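Local coordinates for D-aminoacyl-tRNA deacylase (Archaeoglobus fulgidus, PDB 1YQE), which probably hydrolyses D-aminoacyl-tRNAs to free tRNA and D-amino acids, counteracting the toxicity of mischarged tRNA, at residues L109-P114 with S149-F154; K131-F136 with W164-A169. All coordinates share one frame; numbering follows the deposited sequence.

Overall arrangement
The two contacts illustrate how one sheet is tied to its surroundings at separate places. Their segments alternate along the chain: 109-114, 131-136, 149-154, 164-169. Their centres lie 25 Å apart, and their nearest atoms come within about 8 Å without touching. Both reach the eight-stranded mixed sheet, contact 1 through strand 152-159 and contact 2 through the outermost strand 135-138, with strand 88-92 between these two. Contact 1 is the more central, on the side of the parallel sheet; contact 2 joins the sheet's edge to helix 167-182. Neither contact includes a residue of the pyrophosphate pocket; the side chains of Ala110 and Phe134 are each about 13 Å from the ligand.

Contact 1. Residues L109-P114 with S149-F154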
ATOM      1  N   LEU A 109      -2.469   2.025  12.959  1.00 16.65           N
ATOM      2  CA  LEU A 109      -2.380   2.081  11.506  1.00 15.02           C
ATOM      3  C   LEU A 109      -1.145   2.823  11.014  1.00 16.28           C
ATOM      4  O   LEU A 109      -0.727   3.808  11.615  1.00 15.88           O
ATOM      5  CB  LEU A 109      -3.626   2.776  10.949  1.00 15.58           C
ATOM      6  CG  LEU A 109      -5.006   2.187  11.269  1.00 15.65           C
ATOM      7  CD1 LEU A 109      -6.099   3.168  10.849  1.00 15.71           C
ATOM      8  CD2 LEU A 109      -5.162   0.852  10.550  1.00 13.56           C
ATOM      9  N   ALA A 110      -0.564   2.348   9.917  1.00 14.99           N
ATOM     10  CA  ALA A 110       0.595   3.012   9.340  1.00 14.41           C
ATOM     11  C   ALA A 110       0.083   4.141   8.452  1.00 13.15           C
ATOM     12  O   ALA A 110      -1.037   4.088   7.945  1.00 13.01           O
ATOM     13  CB  ALA A 110       1.417   2.024   8.518  1.00 15.45           C
ATOM     14  N   LYS A 111       0.895   5.176   8.281  1.00 13.59           N
ATOM     15  CA  LYS A 111       0.522   6.302   7.439  1.00 14.37           C
ATOM     16  C   LYS A 111       0.516   5.841   5.975  1.00 13.25           C
ATOM     17  O   LYS A 111       1.527   5.375   5.468  1.00 14.01           O
ATOM     18  CB  LYS A 111       1.537   7.438   7.628  1.00 12.93           C
ATOM     19  CG  LYS A 111       1.348   8.666   6.735  1.00 16.71           C
ATOM     20  CD  LYS A 111       0.168   9.512   7.158  1.00 17.54           C
ATOM     21  CE  LYS A 111       0.214  10.882   6.484  1.00 16.95           C
ATOM     22  NZ  LYS A 111      -0.925  11.748   6.882  1.00 17.07           N
ATOM     23  N   PRO A 112      -0.630   5.951   5.285  1.00 13.01           N
ATOM     24  CA  PRO A 112      -0.676   5.524   3.879  1.00 13.17           C
ATOM     25  C   PRO A 112      -0.074   6.552   2.921  1.00 15.08           C
ATOM     26  O   PRO A 112       0.256   7.666   3.321  1.00 11.50           O
ATOM     27  CB  PRO A 112      -2.169   5.319   3.628  1.00 15.29           C
ATOM     28  CG  PRO A 112      -2.797   6.351   4.509  1.00 16.97           C
ATOM     29  CD  PRO A 112      -1.980   6.261   5.789  1.00 12.74           C
ATOM     30  N   SER A 113       0.075   6.161   1.659  1.00 13.87           N
ATOM     31  CA  SER A 113       0.606   7.050   0.624  1.00 16.15           C
ATOM     32  C   SER A 113      -0.326   6.847  -0.571  1.00 14.50           C
ATOM     33  O   SER A 113       0.060   6.271  -1.591  1.00 18.50           O
ATOM     34  CB  SER A 113       2.040   6.652   0.262  1.00 15.65           C
ATOM     35  OG  SER A 113       2.664   7.648  -0.532  1.00 16.98           O
ATOM     36  N   PRO A 114      -1.576   7.323  -0.448  1.00 16.45           N
ATOM     37  CA  PRO A 114      -2.645   7.227  -1.452  1.00 15.14           C
ATOM     38  C   PRO A 114      -2.319   7.644  -2.878  1.00 14.27           C
ATOM     39  O   PRO A 114      -2.711   6.964  -3.828  1.00 11.98           O
ATOM     40  CB  PRO A 114      -3.765   8.076  -0.848  1.00 15.39           C
ATOM     41  CG  PRO A 114      -3.525   7.956   0.621  1.00 16.11           C
ATOM     42  CD  PRO A 114      -2.034   8.111   0.709  1.00 15.02           C
ATOM     43  N   SER A 149       5.295   6.353  10.538  1.00 15.37           N
ATOM     44  CA  SER A 149       4.749   7.705  10.440  1.00 15.74           C
ATOM     45  C   SER A 149       4.899   8.303   9.053  1.00 14.45           C
ATOM     46  O   SER A 149       4.120   9.171   8.653  1.00 16.05           O
ATOM     47  CB  SER A 149       5.433   8.630  11.452  1.00 16.99           C
ATOM     48  OG  SER A 149       5.080   8.268  12.769  1.00 25.88           O
ATOM     49  N   LYS A 150       5.920   7.871   8.330  1.00 14.85           N
ATOM     50  CA  LYS A 150       6.128   8.369   6.975  1.00 15.49           C
ATOM     51  C   LYS A 150       5.090   7.701   6.086  1.00 17.07           C
ATOM     52  O   LYS A 150       4.712   6.557   6.328  1.00 15.90           O
ATOM     53  CB  LYS A 150       7.532   8.004   6.481  1.00 16.01           C
ATOM     54  CG  LYS A 150       8.639   8.931   6.962  1.00 21.31           C
ATOM     55  CD  LYS A 150       8.613  10.254   6.216  1.00 21.99           C
ATOM     56  CE  LYS A 150       9.605  11.249   6.816  1.00 22.11           C
ATOM     57  NZ  LYS A 150      10.984  10.707   6.829  1.00 21.18           N
ATOM     58  N   PRO A 151       4.595   8.411   5.056  1.00 17.03           N
ATOM     59  CA  PRO A 151       3.603   7.785   4.178  1.00 15.70           C
ATOM     60  C   PRO A 151       4.202   6.497   3.603  1.00 15.15           C
ATOM     61  O   PRO A 151       5.381   6.457   3.258  1.00 15.64           O
ATOM     62  CB  PRO A 151       3.376   8.849   3.107  1.00 15.27           C
ATOM     63  CG  PRO A 151       3.551  10.136   3.889  1.00 18.95           C
ATOM     64  CD  PRO A 151       4.778   9.838   4.727  1.00 17.33           C
ATOM     65  N   SER A 152       3.408   5.439   3.502  1.00 14.58           N
ATOM     66  CA  SER A 152       3.948   4.199   2.967  1.00 13.62           C
ATOM     67  C   SER A 152       2.895   3.242   2.435  1.00 12.12           C
ATOM     68  O   SER A 152       1.697   3.465   2.579  1.00 13.14           O
ATOM     69  CB  SER A 152       4.784   3.485   4.033  1.00 12.79           C
ATOM     70  OG  SER A 152       3.963   2.961   5.063  1.00 14.07           O
ATOM     71  N   ALA A 153       3.374   2.174   1.808  1.00 14.56           N
ATOM     72  CA  ALA A 153       2.512   1.134   1.261  1.00 15.58           C
ATOM     73  C   ALA A 153       3.389  -0.043   0.861  1.00 15.86           C
ATOM     74  O   ALA A 153       4.605   0.108   0.698  1.00 15.74           O
ATOM     75  CB  ALA A 153       1.732   1.658   0.044  1.00 15.29           C
ATOM     76  N   PHE A 154       2.773  -1.215   0.726  1.00 14.36           N
ATOM     77  CA  PHE A 154       3.482  -2.421   0.330  1.00 13.67           C
ATOM     78  C   PHE A 154       3.123  -2.777  -1.110  1.00 14.84           C
ATOM     79  O   PHE A 154       1.946  -2.832  -1.471  1.00 17.35           O
ATOM     80  CB  PHE A 154       3.111  -3.599   1.239  1.00 13.75           C
ATOM     81  CG  PHE A 154       3.869  -3.627   2.535  1.00 14.26           C
ATOM     82  CD1 PHE A 154       3.652  -2.655   3.506  1.00 15.43           C
ATOM     83  CD2 PHE A 154       4.800  -4.629   2.784  1.00 15.28           C
ATOM     84  CE1 PHE A 154       4.357  -2.685   4.712  1.00 16.95           C
ATOM     85  CE2 PHE A 154       5.504  -4.666   3.980  1.00 16.24           C
ATOM     86  CZ  PHE A 154       5.283  -3.691   4.947  1.00 15.56           C
TER
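The carbonyl of Lys111 is the flat group of this contact, and its oxygen is met by more than one partner. It receives the backbone amide of Ser152 (N to O 2.7 Å). The amide stands 25° out of the carbonyl plane and the N-H...O angle is 135°, so the bond is short but not straight. Pro151 CA adds a CA-H...O approach to the same oxygen, at 3.4 Å. Another runs the opposite way, from Pro112 CA to Ser152 O. The puckered ring of Pro151 packs through two corners: CB lies 3.3 Å from Pro112 O and 3.8 Å from Ser113 CB, while CG lies 3.9 Å from CG of Lys111.

The stem of Lys111 lies against the backbone of Ser149 and Lys150, its CB 3.3 Å from Ser149 O. With chi2 near 73° the chain then bends and carries the ammonium away from the segment 149-154, to a salt bridge with Glu239 and a hydrogen bond to Leu237 O. Apolar stem and charged end thus serve different partners.

Segment 109-114 leads from the loop after strand 88-92 into helix 114-125. Segment 149-154 runs from a loop into strand 152-159, which lies between strands 73-81 and 88-92. Pro112, packed on helix 228-238 and strand 212-218, links this mixed sheet to the parallel-sheet part of the molecule.

Contact 2. Residues K131-F136 with W164-A169; sequences KPEFEF and WKDREA
Lys131 and Asp166 form a salt bridge, in which Asp166 OD2 accepts Lys131 NZ at 2.9 Å through its syn lone pair. A weak second bond reaches OD1, with NZ to OD1 at 3.4 Å. The same NZ meets Glu133 OE2 at 2.9 Å, on the syn side but out of the carboxylate plane, and donates to a water 2.8 Å from NZ, which in turn donates to Glu168 OE1. One buried lysine therefore serves three carboxylates, two directly and one through water, and its charge would be expected to ease the closeness of Glu133 and Asp166.

The chain of Lys131 folds twice: the bend at chi2 (-71°) places CD 3.6 Å from Glu168 OE1, and that at chi3 (-67°) carries CE and NZ on to Asp166. The Phe134 ring approaches Asp166 OD2 through CE1 (3.8 Å) and Ala169 CB through CZ (4.1 Å), ring and carboxylate planes nearly perpendicular.

In the next shell, the type I turn from Lys131 to Phe134, closed by Phe134 N to Lys131 O, keeps Lys131 and Glu133 near enough for their side-chain ends to meet. Asp166 is held as the N-cap: its OD1 accepts Ala169 N at 2.9 Å, from 56° above the carboxylate plane. Glu168 is anchored through OE2 to Arg130.

The turn leads into strand 135-138, at the mixed sheet's outer edge next to strand 88-92, and the charge cluster fastens it to the first turn of helix 167-182.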
ATOM      1  N   LYS A 131       2.459  -9.867 -18.559  1.00 21.91           N
ATOM      2  CA  LYS A 131       2.386 -11.067 -17.730  1.00 23.42           C
ATOM      3  C   LYS A 131       0.916 -11.463 -17.644  1.00 24.53           C
ATOM      4  O   LYS A 131       0.279 -11.317 -16.598  1.00 25.95           O
ATOM      5  CB  LYS A 131       2.935 -10.781 -16.329  1.00 23.56           C
ATOM      6  CG  LYS A 131       4.416 -10.430 -16.302  1.00 23.34           C
ATOM      7  CD  LYS A 131       5.283 -11.645 -16.597  1.00 25.05           C
ATOM      8  CE  LYS A 131       5.186 -12.672 -15.473  1.00 26.04           C
ATOM      9  NZ  LYS A 131       5.942 -13.917 -15.760  1.00 24.30           N
ATOM     10  N   PRO A 132       0.361 -11.976 -18.752  1.00 25.69           N
ATOM     11  CA  PRO A 132      -1.038 -12.403 -18.859  1.00 26.72           C
ATOM     12  C   PRO A 132      -1.538 -13.343 -17.766  1.00 26.34           C
ATOM     13  O   PRO A 132      -2.719 -13.304 -17.413  1.00 27.19           O
ATOM     14  CB  PRO A 132      -1.092 -13.053 -20.242  1.00 26.59           C
ATOM     15  CG  PRO A 132      -0.051 -12.314 -21.005  1.00 26.92           C
ATOM     16  CD  PRO A 132       1.078 -12.256 -20.010  1.00 24.67           C
ATOM     17  N   GLU A 133      -0.654 -14.183 -17.235  1.00 26.15           N
ATOM     18  CA  GLU A 133      -1.053 -15.133 -16.199  1.00 26.57           C
ATOM     19  C   GLU A 133      -1.219 -14.463 -14.836  1.00 26.52           C
ATOM     20  O   GLU A 133      -1.697 -15.086 -13.886  1.00 25.98           O
ATOM     21  CB  GLU A 133      -0.034 -16.277 -16.086  1.00 26.60           C
ATOM     22  CG  GLU A 133       1.259 -15.906 -15.361  1.00 28.03           C
ATOM     23  CD  GLU A 133       2.275 -15.197 -16.246  1.00 28.57           C
ATOM     24  OE1 GLU A 133       1.868 -14.432 -17.148  1.00 27.21           O
ATOM     25  OE2 GLU A 133       3.487 -15.398 -16.019  1.00 26.70           O
ATOM     26  N   PHE A 134      -0.823 -13.197 -14.746  1.00 24.88           N
ATOM     27  CA  PHE A 134      -0.933 -12.449 -13.497  1.00 23.78           C
ATOM     28  C   PHE A 134      -2.142 -11.531 -13.467  1.00 23.40           C
ATOM     29  O   PHE A 134      -2.616 -11.059 -14.499  1.00 22.49           O
ATOM     30  CB  PHE A 134       0.320 -11.604 -13.250  1.00 22.84           C
ATOM     31  CG  PHE A 134       1.428 -12.342 -12.566  1.00 22.28           C
ATOM     32  CD1 PHE A 134       2.154 -13.320 -13.237  1.00 22.78           C
ATOM     33  CD2 PHE A 134       1.747 -12.062 -11.238  1.00 21.77           C
ATOM     34  CE1 PHE A 134       3.181 -14.009 -12.596  1.00 21.05           C
ATOM     35  CE2 PHE A 134       2.771 -12.747 -10.590  1.00 18.82           C
ATOM     36  CZ  PHE A 134       3.490 -13.722 -11.272  1.00 21.80           C
ATOM     37  N   GLU A 135      -2.630 -11.270 -12.264  1.00 23.47           N
ATOM     38  CA  GLU A 135      -3.774 -10.398 -12.085  1.00 24.71           C
ATOM     39  C   GLU A 135      -3.439  -9.397 -10.991  1.00 21.65           C
ATOM     40  O   GLU A 135      -2.666  -9.701 -10.087  1.00 20.57           O
ATOM     41  CB  GLU A 135      -4.995 -11.228 -11.681  1.00 28.18           C
ATOM     42  CG  GLU A 135      -6.279 -10.440 -11.555  1.00 36.37           C
ATOM     43  CD  GLU A 135      -7.466 -11.323 -11.216  1.00 40.07           C
ATOM     44  OE1 GLU A 135      -7.765 -12.248 -12.005  1.00 42.52           O
ATOM     45  OE2 GLU A 135      -8.097 -11.094 -10.161  1.00 43.74           O
ATOM     46  N   PHE A 136      -3.991  -8.194 -11.083  1.00 21.73           N
ATOM     47  CA  PHE A 136      -3.745  -7.195 -10.053  1.00 18.97           C
ATOM     48  C   PHE A 136      -4.910  -7.146  -9.081  1.00 17.57           C
ATOM     49  O   PHE A 136      -6.062  -7.327  -9.465  1.00 16.49           O
ATOM     50  CB  PHE A 136      -3.584  -5.791 -10.630  1.00 18.94           C
ATOM     51  CG  PHE A 136      -3.693  -4.719  -9.583  1.00 16.40           C
ATOM     52  CD1 PHE A 136      -2.674  -4.535  -8.653  1.00 17.48           C
ATOM     53  CD2 PHE A 136      -4.856  -3.970  -9.456  1.00 16.86           C
ATOM     54  CE1 PHE A 136      -2.814  -3.627  -7.607  1.00 16.01           C
ATOM     55  CE2 PHE A 136      -5.007  -3.059  -8.411  1.00 17.10           C
ATOM     56  CZ  PHE A 136      -3.979  -2.891  -7.484  1.00 16.17           C
ATOM     57  N   TRP A 164       7.611 -15.446  -6.457  1.00 26.67           N
ATOM     58  CA  TRP A 164       8.636 -14.628  -5.817  1.00 27.99           C
ATOM     59  C   TRP A 164       9.950 -14.656  -6.595  1.00 28.53           C
ATOM     60  O   TRP A 164      10.694 -13.676  -6.613  1.00 27.57           O
ATOM     61  CB  TRP A 164       8.892 -15.096  -4.382  1.00 27.63           C
ATOM     62  CG  TRP A 164       7.656 -15.264  -3.541  1.00 27.02           C
ATOM     63  CD1 TRP A 164       6.452 -14.638  -3.704  1.00 27.36           C
ATOM     64  CD2 TRP A 164       7.515 -16.113  -2.397  1.00 27.85           C
ATOM     65  NE1 TRP A 164       5.566 -15.049  -2.732  1.00 27.11           N
ATOM     66  CE2 TRP A 164       6.194 -15.954  -1.918  1.00 26.95           C
ATOM     67  CE3 TRP A 164       8.378 -16.994  -1.730  1.00 26.90           C
ATOM     68  CZ2 TRP A 164       5.715 -16.646  -0.801  1.00 28.62           C
ATOM     69  CZ3 TRP A 164       7.901 -17.682  -0.616  1.00 28.59           C
ATOM     70  CH2 TRP A 164       6.581 -17.503  -0.165  1.00 28.09           C
ATOM     71  N   LYS A 165      10.233 -15.779  -7.244  1.00 29.54           N
ATOM     72  CA  LYS A 165      11.464 -15.921  -8.008  1.00 31.59           C
ATOM     73  C   LYS A 165      11.302 -15.461  -9.455  1.00 31.75           C
ATOM     74  O   LYS A 165      12.267 -15.455 -10.222  1.00 32.83           O
ATOM     75  CB  LYS A 165      11.928 -17.379  -7.987  1.00 34.32           C
ATOM     76  CG  LYS A 165      12.247 -17.913  -6.598  1.00 36.41           C
ATOM     77  CD  LYS A 165      12.775 -19.337  -6.673  1.00 40.06           C
ATOM     78  CE  LYS A 165      13.179 -19.854  -5.302  1.00 42.88           C
ATOM     79  NZ  LYS A 165      14.193 -18.972  -4.651  1.00 44.51           N
ATOM     80  N   ASP A 166      10.083 -15.072  -9.822  1.00 30.87           N
ATOM     81  CA  ASP A 166       9.789 -14.625 -11.180  1.00 29.53           C
ATOM     82  C   ASP A 166      10.532 -13.324 -11.475  1.00 29.90           C
ATOM     83  O   ASP A 166      10.167 -12.261 -10.971  1.00 29.09           O
ATOM     84  CB  ASP A 166       8.280 -14.419 -11.342  1.00 29.51           C
ATOM     85  CG  ASP A 166       7.857 -14.294 -12.796  1.00 25.49           C
ATOM     86  OD1 ASP A 166       8.528 -13.569 -13.552  1.00 24.51           O
ATOM     87  OD2 ASP A 166       6.841 -14.913 -13.180  1.00 26.57           O
ATOM     88  N   ARG A 167      11.573 -13.416 -12.299  1.00 29.48           N
ATOM     89  CA  ARG A 167      12.386 -12.258 -12.660  1.00 30.70           C
ATOM     90  C   ARG A 167      11.611 -11.156 -13.373  1.00 28.87           C
ATOM     91  O   ARG A 167      11.744  -9.981 -13.037  1.00 27.90           O
ATOM     92  CB  ARG A 167      13.553 -12.692 -13.550  1.00 33.13           C
ATOM     93  CG  ARG A 167      14.932 -12.488 -12.939  1.00 38.49           C
ATOM     94  CD  ARG A 167      15.145 -13.371 -11.718  1.00 41.25           C
ATOM     95  NE  ARG A 167      16.548 -13.394 -11.307  1.00 45.74           N
ATOM     96  CZ  ARG A 167      17.011 -14.060 -10.255  1.00 46.79           C
ATOM     97  NH1 ARG A 167      16.182 -14.764  -9.493  1.00 49.12           N
ATOM     98  NH2 ARG A 167      18.304 -14.030  -9.966  1.00 49.30           N
ATOM     99  N   GLU A 168      10.810 -11.530 -14.366  1.00 28.37           N
ATOM    100  CA  GLU A 168      10.048 -10.540 -15.110  1.00 26.80           C
ATOM    101  C   GLU A 168       8.946  -9.888 -14.290  1.00 25.61           C
ATOM    102  O   GLU A 168       8.645  -8.711 -14.481  1.00 25.03           O
ATOM    103  CB  GLU A 168       9.451 -11.153 -16.372  1.00 27.46           C
ATOM    104  CG  GLU A 168       8.599 -10.171 -17.145  1.00 28.88           C
ATOM    105  CD  GLU A 168       8.337 -10.613 -18.561  1.00 30.42           C
ATOM    106  OE1 GLU A 168       8.180 -11.833 -18.791  1.00 31.57           O
ATOM    107  OE2 GLU A 168       8.274  -9.736 -19.443  1.00 31.35           O
ATOM    108  N   ALA A 169       8.333 -10.650 -13.389  1.00 23.47           N
ATOM    109  CA  ALA A 169       7.284 -10.094 -12.546  1.00 23.69           C
ATOM    110  C   ALA A 169       7.899  -8.963 -11.721  1.00 21.93           C
ATOM    111  O   ALA A 169       7.303  -7.895 -11.572  1.00 20.43           O
ATOM    112  CB  ALA A 169       6.706 -11.175 -11.619  1.00 21.67           C
TER
HETATM  113  O   HOH W   1       8.162 -14.374 -17.458  1.00 26.69           O